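Local coordinates for protein putative efflux transporter (Bacteroides eggerthii, PDB 4L8J) that probably serves as the periplasmic adaptor (membrane-fusion) subunit of an HlyD-family efflux pump, helping to couple an inner-membrane transporter to an outer-membrane exit channel, at residues S16-I21 with P249-K254; E30-V35 with V233-T238; N146-R149 with G153-I156; S261-D266 with T272-V277. One frame throughout, in Å; residues are numbered along the deposited sequence.

Contact 1 of 4, residues S16-I21 with P249-K254; sequences SSQSVI and PFIEEK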
loop_
_atom_site.group_PDB
_atom_site.type_symbol
_atom_site.label_atom_id
_atom_site.label_comp_id
_atom_site.label_asym_id
_atom_site.label_seq_id
_atom_site.Cartn_x
_atom_site.Cartn_y
_atom_site.Cartn_z
ATOM N N SER A 16 12.456 -13.728 2.819
ATOM C CA SER A 16 12.027 -13.843 1.425
ATOM C C SER A 16 12.072 -12.473 0.731
ATOM O O SER A 16 11.881 -11.427 1.361
ATOM C CB SER A 16 10.637 -14.480 1.329
ATOM O OG SER A 16 9.620 -13.662 1.895
ATOM N N SER A 17 12.412 -12.488 -0.557
ATOM C CA SER A 17 12.451 -11.290 -1.383
ATOM C C SER A 17 11.002 -10.861 -1.625
ATOM O O SER A 17 10.168 -11.707 -1.923
ATOM C CB SER A 17 13.172 -11.581 -2.693
ATOM O OG SER A 17 13.243 -10.395 -3.462
ATOM N N GLN A 18 10.686 -9.584 -1.435
ATOM C CA GLN A 18 9.302 -9.100 -1.570
ATOM C C GLN A 18 8.566 -9.586 -2.837
ATOM O O GLN A 18 7.434 -10.073 -2.741
ATOM C CB GLN A 18 9.295 -7.559 -1.546
ATOM C CG GLN A 18 7.931 -6.945 -1.808
ATOM C CD GLN A 18 8.029 -5.462 -2.012
ATOM O OE1 GLN A 18 9.020 -4.928 -2.539
ATOM N NE2 GLN A 18 7.007 -4.763 -1.559
ATOM N N SER A 19 9.198 -9.449 -4.008
ATOM C CA SER A 19 8.503 -9.709 -5.267
ATOM C C SER A 19 8.756 -11.086 -5.898
ATOM O O SER A 19 8.303 -11.309 -7.030
ATOM C CB SER A 19 8.875 -8.625 -6.284
ATOM O OG SER A 19 10.257 -8.705 -6.586
ATOM N N VAL A 20 9.506 -11.961 -5.231
ATOM C CA VAL A 20 9.776 -13.303 -5.749
ATOM C C VAL A 20 8.652 -14.217 -5.251
ATOM O O VAL A 20 8.472 -14.382 -4.050
ATOM C CB VAL A 20 11.200 -13.825 -5.367
ATOM C CG1 VAL A 20 11.385 -15.302 -5.746
ATOM C CG2 VAL A 20 12.279 -12.978 -6.034
ATOM N N ILE A 21 7.869 -14.772 -6.177
ATOM C CA ILE A 21 6.788 -15.695 -5.863
ATOM C C ILE A 21 7.310 -17.120 -5.962
ATOM O O ILE A 21 7.947 -17.475 -6.945
ATOM C CB ILE A 21 5.551 -15.476 -6.773
ATOM C CG1 ILE A 21 5.092 -13.993 -6.825
ATOM C CG2 ILE A 21 4.387 -16.468 -6.415
ATOM C CD1 ILE A 21 4.664 -13.354 -5.482
ATOM N N PRO A 249 10.887 -7.442 -11.379
ATOM C CA PRO A 249 12.362 -7.345 -11.430
ATOM C C PRO A 249 12.884 -5.905 -11.526
ATOM O O PRO A 249 14.010 -5.645 -11.123
ATOM C CB PRO A 249 12.730 -8.160 -12.685
ATOM C CG PRO A 249 11.503 -8.056 -13.576
ATOM C CD PRO A 249 10.342 -8.104 -12.594
ATOM N N PHE A 250 12.051 -4.985 -11.981
ATOM C CA PHE A 250 12.332 -3.563 -12.161
ATOM C C PHE A 250 12.612 -2.828 -10.839
ATOM O O PHE A 250 13.161 -1.721 -10.894
ATOM C CB PHE A 250 11.149 -2.874 -12.867
ATOM C CG PHE A 250 9.778 -3.176 -12.290
ATOM C CD1 PHE A 250 9.267 -2.430 -11.228
ATOM C CD2 PHE A 250 8.992 -4.201 -12.815
ATOM C CE1 PHE A 250 8.014 -2.726 -10.684
ATOM C CE2 PHE A 250 7.718 -4.466 -12.297
ATOM C CZ PHE A 250 7.242 -3.743 -11.228
ATOM N N ILE A 251 12.195 -3.395 -9.665
ATOM C CA ILE A 251 12.365 -2.734 -8.351
ATOM C C ILE A 251 13.845 -2.445 -8.130
ATOM O O ILE A 251 14.661 -3.352 -8.255
ATOM C CB ILE A 251 11.740 -3.540 -7.182
ATOM C CG1 ILE A 251 10.201 -3.456 -7.241
ATOM C CG2 ILE A 251 12.280 -3.064 -5.782
ATOM C CD1 ILE A 251 9.517 -4.425 -6.220
ATOM N N GLU A 252 14.185 -1.172 -7.883
ATOM C CA GLU A 252 15.582 -0.762 -7.678
ATOM C C GLU A 252 16.130 -1.293 -6.328
ATOM O O GLU A 252 16.997 -2.175 -6.344
ATOM C CB GLU A 252 15.732 0.762 -7.777
ATOM C CG GLU A 252 17.185 1.218 -7.785
ATOM C CD GLU A 252 17.410 2.721 -7.808
ATOM O OE1 GLU A 252 16.423 3.486 -7.681
ATOM O OE2 GLU A 252 18.584 3.135 -7.956
ATOM N N GLU A 253 15.633 -0.773 -5.190
ATOM C CA GLU A 253 16.074 -1.224 -3.857
ATOM C C GLU A 253 15.206 -2.401 -3.384
ATOM O O GLU A 253 14.056 -2.205 -2.984
ATOM C CB GLU A 253 16.111 -0.072 -2.811
ATOM C CG GLU A 253 14.846 0.768 -2.641
ATOM C CD GLU A 253 14.418 1.118 -1.223
ATOM O OE1 GLU A 253 15.275 1.120 -0.307
ATOM O OE2 GLU A 253 13.215 1.419 -1.039
ATOM N N LYS A 254 15.741 -3.621 -3.485
ATOM C CA LYS A 254 15.080 -4.867 -3.100
ATOM C C LYS A 254 14.747 -4.885 -1.597
ATOM O O LYS A 254 15.604 -4.567 -0.773
ATOM C CB LYS A 254 15.952 -6.082 -3.456
ATOM C CG LYS A 254 16.513 -6.086 -4.879
ATOM C CD LYS A 254 15.459 -6.191 -5.962
ATOM C CE LYS A 254 16.088 -6.143 -7.346
ATOM N NZ LYS A 254 15.048 -6.155 -8.423
HETATM O O HOH W 1 12.787 -7.511 -7.591
#
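Ile251 meets Gln18 and Ser19 through its CD1 methyl, and this small van der Waals touch is the direct part of the contact. CD1 of Ile251 lies 3.7 Å from OE1 of Gln18, whose extended side chain it meets at about a right angle, and 4.2 Å from CB of Ser19. CG1 of Ile251 stands anti to the carbonyl carbon (chi1 -73°), which sends CD1 across to the other segment. Isoleucine fits here because its long aliphatic branch can reach across and lay a methyl beside the Gln18 amide and Ser19 CB without needing a polar partner.

The polar link runs through a water. The water donates to OG of Ser19 at 3.0 Å and accepts from NZ of Lys254 at 2.8 Å. Lys254 bends near its base and then runs straight, bringing NZ back over its own loop, where it also donates to Ile251 O at 2.8 Å in the carbonyl plane. A long, flexible cation suits this place, since it can reach both the water and Ile251 O. Ser19 OG is held a second time by Asp246, so its rotation is probably well fixed.

The backbone shapes the near side. Ser17 to Val20 forms a type I turn, with a weak bond from Val20 N to Ser17 O.

This turn joins strand 8-17, which pairs with strand 256-259, to strand 20-29 of the six-stranded barrel. The loop 249-254 makes the matching return from barrel strand 238-246, so two crossings lie side by side at the joint, and Leu299 of the second subunit packs on Gln18.

Contact 2 of 4, residues E30-V35 with V233-T238; sequences EAVEYV and VKPGFT
The hydrogen bond from Phe237 N to Lys234 O, 3.1 Å long, closes the type II turn that presses Pro235 against Ala31 and Val32. The contact lies at the joint between two domains: residues 30-33 link strand 20-29 of the six-stranded antiparallel barrel to strand 34-38 of the barrel-sandwich (lipoyl-like) domain, while the turn leads into barrel strand 238-246.

Proline and glycine suit the two middle positions of this turn. The ring of Pro235 fixes phi near the required value (-50°), and Gly236 takes a positive phi (94°) that side chains disfavour. Backbone hydrogen bonds of Gly236 and Phe237 with Val29 tie the turn to the end of strand 20-29. Behind it the Phe237 ring folds back, one face lying over Lys234 N, 3.5 Å above the ring plane.

Across the contact there is van der Waals packing and no hydrogen bond. Pro235 CB sits 3.6 Å from Ala31 CA and equally close to the carbonyl oxygen of Glu30, an approach for which the small alanine is well suited. Val32 crosses the proline ring at about a right angle, its CG2, beside the backbone N, ending 4.1 Å from CG of Pro235.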
loop_
_atom_site.group_PDB
_atom_site.type_symbol
_atom_site.label_atom_id
_atom_site.label_comp_id
_atom_site.label_asym_id
_atom_site.label_seq_id
_atom_site.Cartn_x
_atom_site.Cartn_y
_atom_site.Cartn_z
ATOM N N GLU A 30 8.642 -38.866 -16.386
ATOM C CA GLU A 30 7.949 -39.384 -17.553
ATOM C C GLU A 30 8.476 -40.723 -17.968
ATOM O O GLU A 30 9.674 -40.991 -17.824
ATOM C CB GLU A 30 8.047 -38.411 -18.737
ATOM C CG GLU A 30 7.054 -37.262 -18.637
ATOM C CD GLU A 30 6.526 -36.702 -19.949
ATOM O OE1 GLU A 30 7.142 -36.958 -21.011
ATOM O OE2 GLU A 30 5.497 -35.987 -19.910
ATOM N N ALA A 31 7.570 -41.575 -18.485
ATOM C CA ALA A 31 7.949 -42.880 -19.007
ATOM C C ALA A 31 8.824 -42.701 -20.241
ATOM O O ALA A 31 8.704 -41.694 -20.939
ATOM C CB ALA A 31 6.711 -43.693 -19.346
ATOM N N VAL A 32 9.765 -43.626 -20.463
ATOM C CA VAL A 32 10.623 -43.551 -21.647
ATOM C C VAL A 32 10.339 -44.789 -22.490
ATOM O O VAL A 32 10.069 -45.863 -21.941
ATOM C CB VAL A 32 12.138 -43.351 -21.380
ATOM C CG1 VAL A 32 12.796 -42.625 -22.550
ATOM C CG2 VAL A 32 12.391 -42.593 -20.077
ATOM N N GLU A 33 10.329 -44.620 -23.818
ATOM C CA GLU A 33 10.069 -45.711 -24.754
ATOM C C GLU A 33 11.320 -46.590 -24.910
ATOM O O GLU A 33 12.402 -46.077 -25.241
ATOM C CB GLU A 33 9.613 -45.154 -26.120
ATOM N N TYR A 34 11.179 -47.903 -24.650
ATOM C CA TYR A 34 12.312 -48.803 -24.827
ATOM C C TYR A 34 12.472 -49.086 -26.316
ATOM O O TYR A 34 11.493 -49.379 -27.005
ATOM C CB TYR A 34 12.225 -50.097 -23.972
ATOM C CG TYR A 34 11.240 -51.170 -24.400
ATOM C CD1 TYR A 34 11.513 -52.004 -25.483
ATOM C CD2 TYR A 34 10.129 -51.471 -23.618
ATOM C CE1 TYR A 34 10.625 -53.008 -25.868
ATOM C CE2 TYR A 34 9.252 -52.501 -23.968
ATOM C CZ TYR A 34 9.503 -53.268 -25.096
ATOM O OH TYR A 34 8.635 -54.276 -25.450
ATOM N N VAL A 35 13.695 -48.907 -26.818
ATOM C CA VAL A 35 14.048 -49.153 -28.209
ATOM C C VAL A 35 14.582 -50.583 -28.310
ATOM O O VAL A 35 15.495 -50.965 -27.570
ATOM C CB VAL A 35 15.041 -48.100 -28.741
ATOM C CG1 VAL A 35 15.415 -48.376 -30.192
ATOM C CG2 VAL A 35 14.460 -46.693 -28.592
ATOM N N VAL A 233 17.045 -42.479 -10.646
ATOM C CA VAL A 233 15.666 -42.022 -10.826
ATOM C C VAL A 233 15.072 -42.780 -12.010
ATOM O O VAL A 233 15.715 -42.883 -13.057
ATOM C CB VAL A 233 15.645 -40.476 -11.011
ATOM C CG1 VAL A 233 14.312 -39.998 -11.565
ATOM C CG2 VAL A 233 15.976 -39.765 -9.701
ATOM N N LYS A 234 13.860 -43.315 -11.842
ATOM C CA LYS A 234 13.182 -44.102 -12.881
ATOM C C LYS A 234 11.822 -43.499 -13.266
ATOM O O LYS A 234 11.220 -42.813 -12.437
ATOM C CB LYS A 234 12.949 -45.556 -12.378
ATOM C CG LYS A 234 14.182 -46.305 -11.893
ATOM C CD LYS A 234 13.782 -47.503 -11.055
ATOM N N PRO A 235 11.260 -43.818 -14.462
ATOM C CA PRO A 235 9.897 -43.352 -14.788
ATOM C C PRO A 235 8.905 -43.675 -13.670
ATOM O O PRO A 235 9.006 -44.733 -13.067
ATOM C CB PRO A 235 9.557 -44.161 -16.044
ATOM C CG PRO A 235 10.857 -44.373 -16.692
ATOM C CD PRO A 235 11.801 -44.644 -15.561
ATOM N N GLY A 236 7.982 -42.769 -13.392
ATOM C CA GLY A 236 7.000 -42.987 -12.344
ATOM C C GLY A 236 7.397 -42.403 -11.001
ATOM O O GLY A 236 6.523 -42.181 -10.158
ATOM N N PHE A 237 8.721 -42.167 -10.787
ATOM C CA PHE A 237 9.253 -41.527 -9.568
ATOM C C PHE A 237 8.612 -40.167 -9.394
ATOM O O PHE A 237 8.418 -39.443 -10.378
ATOM C CB PHE A 237 10.790 -41.371 -9.636
ATOM C CG PHE A 237 11.606 -42.544 -9.127
ATOM C CD1 PHE A 237 11.188 -43.856 -9.343
ATOM C CD2 PHE A 237 12.818 -42.338 -8.479
ATOM C CE1 PHE A 237 11.940 -44.932 -8.867
ATOM C CE2 PHE A 237 13.584 -43.418 -8.026
ATOM C CZ PHE A 237 13.145 -44.707 -8.233
ATOM N N THR A 238 8.235 -39.832 -8.175
ATOM C CA THR A 238 7.589 -38.545 -7.935
ATOM C C THR A 238 8.605 -37.558 -7.369
ATOM O O THR A 238 9.685 -37.941 -6.876
ATOM C CB THR A 238 6.351 -38.701 -7.033
ATOM O OG1 THR A 238 6.759 -39.384 -5.854
ATOM C CG2 THR A 238 5.209 -39.472 -7.717
#

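Contact 3 of 4, residues N146-R149 with G153-I156; sequences NYQR and GEGI
In the barrel-sandwich (lipoyl-like) domain, a short connection between the two facing sheets brings Gln148 opposite Glu154. Segment 146-149 enters strand 149-150, at the edge of the sheet that holds strand 43-47, and segment 153-156 opens strand 155-161 of the other sheet. The backbones stay well apart, with 10.0 Å between the CA atoms of Arg149 and Glu154, so the gap is spanned by side chains.

Both side chains run out fully extended: CG of Gln148 is anti to the backbone N (chi1 168°), and so is that of Glu154. They end with NE2 of Gln148 4.2 Å from OE2 of Glu154, a loose approach and not a hydrogen bond. Each polar end has a firmer partner beside it. OE1 of Gln148 accepts from the backbone N of Glu145, and OE1 of Glu154 accepts from the backbone N of Asn151, inside the connecting turn. A long amide and a long acid suit these places because each can tie down a nearby backbone N-H and still lean toward the other.

Gly153 takes a positive phi, natural for glycine, and its carbonyl receives a bond from Lys36. In the first segment, Tyr147 N makes a weak 2.9 Å bond to OD1 of Asn146, which lies over one face of the tyrosine ring.

OE1 of Glu154 also comes 4.5 Å from the carbonyl oxygen of Arg149, two acceptors that give no attraction. Any pull across the contact is probably weak and rests on the approach of the Gln148 amide nitrogen to the carboxylate; the side-chain bonds to the backbone N-H groups of Glu145 and Asn151 probably do most of the positioning.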
loop_
_atom_site.group_PDB
_atom_site.type_symbol
_atom_site.label_atom_id
_atom_site.label_comp_id
_atom_site.label_asym_id
_atom_site.label_seq_id
_atom_site.Cartn_x
_atom_site.Cartn_y
_atom_site.Cartn_z
ATOM N N ASN A 146 24.544 -65.643 -25.640
ATOM C CA ASN A 146 25.698 -65.762 -26.525
ATOM C C ASN A 146 25.685 -67.146 -27.188
ATOM O O ASN A 146 25.126 -68.083 -26.626
ATOM C CB ASN A 146 27.009 -65.494 -25.788
ATOM C CG ASN A 146 28.176 -65.208 -26.711
ATOM O OD1 ASN A 146 28.007 -65.071 -27.919
ATOM N ND2 ASN A 146 29.388 -65.091 -26.168
ATOM N N TYR A 147 26.212 -67.236 -28.424
ATOM C CA TYR A 147 26.274 -68.424 -29.299
ATOM C C TYR A 147 24.854 -68.856 -29.770
ATOM O O TYR A 147 24.707 -69.921 -30.368
ATOM C CB TYR A 147 27.106 -69.594 -28.705
ATOM C CG TYR A 147 28.576 -69.247 -28.560
ATOM C CD1 TYR A 147 29.424 -69.239 -29.665
ATOM C CD2 TYR A 147 29.101 -68.843 -27.334
ATOM C CE1 TYR A 147 30.774 -68.892 -29.544
ATOM C CE2 TYR A 147 30.445 -68.482 -27.202
ATOM C CZ TYR A 147 31.282 -68.518 -28.308
ATOM O OH TYR A 147 32.612 -68.182 -28.177
ATOM N N GLN A 148 23.840 -67.986 -29.582
ATOM C CA GLN A 148 22.468 -68.189 -30.073
ATOM C C GLN A 148 22.358 -67.624 -31.511
ATOM O O GLN A 148 22.920 -66.563 -31.815
ATOM C CB GLN A 148 21.451 -67.514 -29.127
ATOM C CG GLN A 148 20.000 -67.376 -29.622
ATOM C CD GLN A 148 19.049 -66.854 -28.558
ATOM O OE1 GLN A 148 19.359 -66.812 -27.358
ATOM N NE2 GLN A 148 17.846 -66.469 -28.962
ATOM N N ARG A 149 21.630 -68.343 -32.384
ATOM C CA ARG A 149 21.406 -67.965 -33.782
ATOM C C ARG A 149 20.168 -67.073 -33.859
ATOM O O ARG A 149 19.151 -67.365 -33.215
ATOM C CB ARG A 149 21.283 -69.221 -34.673
ATOM C CG ARG A 149 22.588 -70.015 -34.749
ATOM C CD ARG A 149 22.502 -71.250 -35.633
ATOM N NE ARG A 149 23.825 -71.819 -35.910
ATOM C CZ ARG A 149 24.407 -72.772 -35.180
ATOM N NH1 ARG A 149 23.791 -73.273 -34.114
ATOM N NH2 ARG A 149 25.610 -73.228 -35.509
ATOM N N GLY A 153 16.074 -58.131 -37.505
ATOM C CA GLY A 153 14.918 -57.609 -36.787
ATOM C C GLY A 153 14.599 -58.308 -35.482
ATOM O O GLY A 153 13.761 -57.820 -34.729
ATOM N N GLU A 154 15.252 -59.451 -35.193
ATOM C CA GLU A 154 15.051 -60.187 -33.942
ATOM C C GLU A 154 15.676 -59.383 -32.788
ATOM O O GLU A 154 16.861 -59.038 -32.857
ATOM C CB GLU A 154 15.661 -61.593 -34.044
ATOM C CG GLU A 154 15.272 -62.531 -32.913
ATOM C CD GLU A 154 15.659 -63.988 -33.100
ATOM O OE1 GLU A 154 15.936 -64.394 -34.253
ATOM O OE2 GLU A 154 15.639 -64.734 -32.095
ATOM N N GLY A 155 14.861 -59.054 -31.784
ATOM C CA GLY A 155 15.284 -58.286 -30.619
ATOM C C GLY A 155 16.497 -58.876 -29.925
ATOM O O GLY A 155 16.520 -60.075 -29.633
ATOM N N ILE A 156 17.536 -58.046 -29.711
ATOM C CA ILE A 156 18.761 -58.499 -29.049
ATOM C C ILE A 156 18.743 -57.954 -27.606
ATOM O O ILE A 156 18.930 -58.711 -26.658
ATOM C CB ILE A 156 20.018 -58.100 -29.866
ATOM C CG1 ILE A 156 19.974 -58.661 -31.329
ATOM C CG2 ILE A 156 21.323 -58.456 -29.138
ATOM C CD1 ILE A 156 19.948 -60.200 -31.544
#

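Contact 4 of 4, residues S261-D266 with T272-V277; sequences SAVFGD and TYVWIV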
loop_
_atom_site.group_PDB
_atom_site.type_symbol
_atom_site.label_atom_id
_atom_site.label_comp_id
_atom_site.label_asym_id
_atom_site.label_seq_id
_atom_site.Cartn_x
_atom_site.Cartn_y
_atom_site.Cartn_z
ATOM N N SER A 261 6.921 -10.195 14.437
ATOM C CA SER A 261 7.357 -10.863 15.672
ATOM C C SER A 261 8.881 -11.201 15.676
ATOM O O SER A 261 9.424 -11.560 16.715
ATOM C CB SER A 261 6.513 -12.109 15.913
ATOM O OG SER A 261 6.789 -13.110 14.947
ATOM N N ALA A 262 9.563 -11.075 14.532
ATOM C CA ALA A 262 11.010 -11.313 14.446
ATOM C C ALA A 262 11.822 -10.091 14.894
ATOM O O ALA A 262 12.977 -10.244 15.292
ATOM C CB ALA A 262 11.403 -11.674 13.011
ATOM N N VAL A 263 11.230 -8.886 14.798
ATOM C CA VAL A 263 11.942 -7.647 15.026
ATOM C C VAL A 263 11.793 -7.150 16.481
ATOM O O VAL A 263 10.706 -7.187 17.069
ATOM C CB VAL A 263 11.502 -6.569 13.977
ATOM C CG1 VAL A 263 12.209 -5.231 14.195
ATOM C CG2 VAL A 263 11.743 -7.061 12.546
ATOM N N PHE A 264 12.922 -6.687 17.048
ATOM C CA PHE A 264 12.974 -6.160 18.407
ATOM C C PHE A 264 13.937 -4.958 18.481
ATOM O O PHE A 264 14.733 -4.721 17.559
ATOM C CB PHE A 264 13.366 -7.273 19.411
ATOM C CG PHE A 264 14.673 -7.975 19.138
ATOM C CD1 PHE A 264 14.715 -9.119 18.343
ATOM C CD2 PHE A 264 15.859 -7.511 19.693
ATOM C CE1 PHE A 264 15.926 -9.777 18.103
ATOM C CE2 PHE A 264 17.062 -8.186 19.472
ATOM C CZ PHE A 264 17.086 -9.311 18.673
ATOM N N GLY A 265 13.824 -4.203 19.573
ATOM C CA GLY A 265 14.647 -3.027 19.816
ATOM C C GLY A 265 15.783 -3.257 20.800
ATOM O O GLY A 265 16.163 -4.392 21.091
ATOM N N ASP A 266 16.331 -2.157 21.308
ATOM C CA ASP A 266 17.403 -2.105 22.301
ATOM C C ASP A 266 17.047 -1.008 23.313
ATOM O O ASP A 266 16.615 0.067 22.908
ATOM C CB ASP A 266 18.760 -1.814 21.608
ATOM C CG ASP A 266 20.004 -2.116 22.438
ATOM O OD1 ASP A 266 20.075 -1.652 23.600
ATOM O OD2 ASP A 266 20.930 -2.764 21.904
ATOM N N THR A 272 16.714 -1.361 15.224
ATOM C CA THR A 272 15.889 -2.573 15.129
ATOM C C THR A 272 16.778 -3.747 14.790
ATOM O O THR A 272 17.712 -3.618 14.010
ATOM C CB THR A 272 14.745 -2.399 14.136
ATOM O OG1 THR A 272 15.273 -1.989 12.866
ATOM C CG2 THR A 272 13.684 -1.414 14.649
ATOM N N TYR A 273 16.471 -4.898 15.386
ATOM C CA TYR A 273 17.234 -6.130 15.235
ATOM C C TYR A 273 16.358 -7.328 14.984
ATOM O O TYR A 273 15.159 -7.304 15.255
ATOM C CB TYR A 273 18.056 -6.402 16.534
ATOM C CG TYR A 273 18.942 -5.253 16.956
ATOM C CD1 TYR A 273 20.244 -5.135 16.473
ATOM C CD2 TYR A 273 18.471 -4.262 17.815
ATOM C CE1 TYR A 273 21.051 -4.052 16.825
ATOM C CE2 TYR A 273 19.267 -3.175 18.169
ATOM C CZ TYR A 273 20.567 -3.090 17.696
ATOM O OH TYR A 273 21.351 -2.020 18.062
ATOM N N VAL A 274 17.009 -8.412 14.538
ATOM C CA VAL A 274 16.486 -9.771 14.423
ATOM C C VAL A 274 17.537 -10.734 15.004
ATOM O O VAL A 274 18.719 -10.377 15.108
ATOM C CB VAL A 274 16.101 -10.218 12.972
ATOM C CG1 VAL A 274 14.958 -9.386 12.394
ATOM C CG2 VAL A 274 17.325 -10.245 12.052
ATOM N N TRP A 275 17.121 -11.973 15.267
ATOM C CA TRP A 275 18.037 -13.062 15.617
ATOM C C TRP A 275 18.211 -13.892 14.370
ATOM O O TRP A 275 17.225 -14.437 13.875
ATOM C CB TRP A 275 17.498 -13.945 16.764
ATOM C CG TRP A 275 17.458 -13.328 18.127
ATOM C CD1 TRP A 275 16.346 -13.087 18.886
ATOM C CD2 TRP A 275 18.585 -12.941 18.926
ATOM N NE1 TRP A 275 16.711 -12.571 20.109
ATOM C CE2 TRP A 275 18.080 -12.457 20.155
ATOM C CE3 TRP A 275 19.982 -12.991 18.735
ATOM C CZ2 TRP A 275 18.923 -12.004 21.186
ATOM C CZ3 TRP A 275 20.812 -12.546 19.751
ATOM C CH2 TRP A 275 20.280 -12.025 20.947
ATOM N N ILE A 276 19.430 -13.961 13.841
ATOM C CA ILE A 276 19.784 -14.807 12.710
ATOM C C ILE A 276 20.155 -16.197 13.264
ATOM O O ILE A 276 20.962 -16.290 14.188
ATOM C CB ILE A 276 20.945 -14.179 11.859
ATOM C CG1 ILE A 276 20.450 -12.970 11.021
ATOM C CG2 ILE A 276 21.645 -15.248 10.909
ATOM C CD1 ILE A 276 19.540 -13.344 9.859
ATOM N N VAL A 277 19.589 -17.254 12.683
ATOM C CA VAL A 277 19.872 -18.635 13.053
ATOM C C VAL A 277 20.888 -19.208 12.067
ATOM O O VAL A 277 20.584 -19.359 10.888
ATOM C CB VAL A 277 18.593 -19.498 13.092
ATOM C CG1 VAL A 277 18.915 -20.943 13.492
ATOM C CG2 VAL A 277 17.563 -18.890 14.030
HETATM O O HOH W 2 14.337 -12.437 15.453
#
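Phe264 and Tyr273 form the tight part of the contact, an antiparallel hydrogen-bonded pair with Phe264 N donating to Tyr273 O at 2.9 Å and Tyr273 N to Phe264 O at 2.8 Å. CG of Phe264 lies between the backbone N and the carbonyl carbon (chi1 57°), which swings the ring across the neighbouring strand. There CB of Tyr273 makes a CH-pi contact over one ring face, 3.9 Å from its centroid. CE1 of Phe264 comes within 3.4 Å of CD1 of Trp275, over the indole face, the Phe264 ring lying oblique to the five-membered ring of Trp275 with planes 35° apart. Flat aromatic residues suit this place because they spread over strand and ring alike. A leucine in place of Trp275 would probably cost Phe264 this broad surface and leave the carbonyl of Val315 of the second subunit without the indole N-H that now binds it.

The pairing belongs to a beta hairpin, short strand 264-266 returning as strand 271-278, which goes on to pair with strand 281-289. The hairpin opens quickly, its segment axes making an angle of 121°. Where the next backbone pair would close, a water enters instead, donating to Ala262 O at 2.6 Å and accepting from Trp275 N at 2.8 Å. On the other face Val263 CG2 meets Val274 CG1 more loosely, at 4.0 Å, and Leu298 of the second subunit packs on Val263. Toward the hairpin turn, CB of Asp266 rests 3.7 Å from CE2 of Tyr273; its carboxylate forms a salt bridge with Arg284, which also makes a cation-pi contact with Tyr273, while the tyrosine OH binds Asn271.

How the contacts relate
From the N terminus, the chain passes the turn 16-21 and runs along strand 20-29 of the barrel to the linker 30-35. It then makes its long excursion through the sandwich and the two helices. Within that excursion contact 3 closes a very short loop between the two sandwich sheets. After returning through four barrel strands, the chain closes contact 2 at 233-238 and then contact 1 at 249-254, so contact 3 is nested in contact 2 and contact 2 in contact 1. Contact 4 follows in series as a local hairpin. Contacts 1 and 2 thus mark two joints of the barrel, while contacts 3 and 4 lie on opposite sides of the chain's centre, their centres about 72 Å apart.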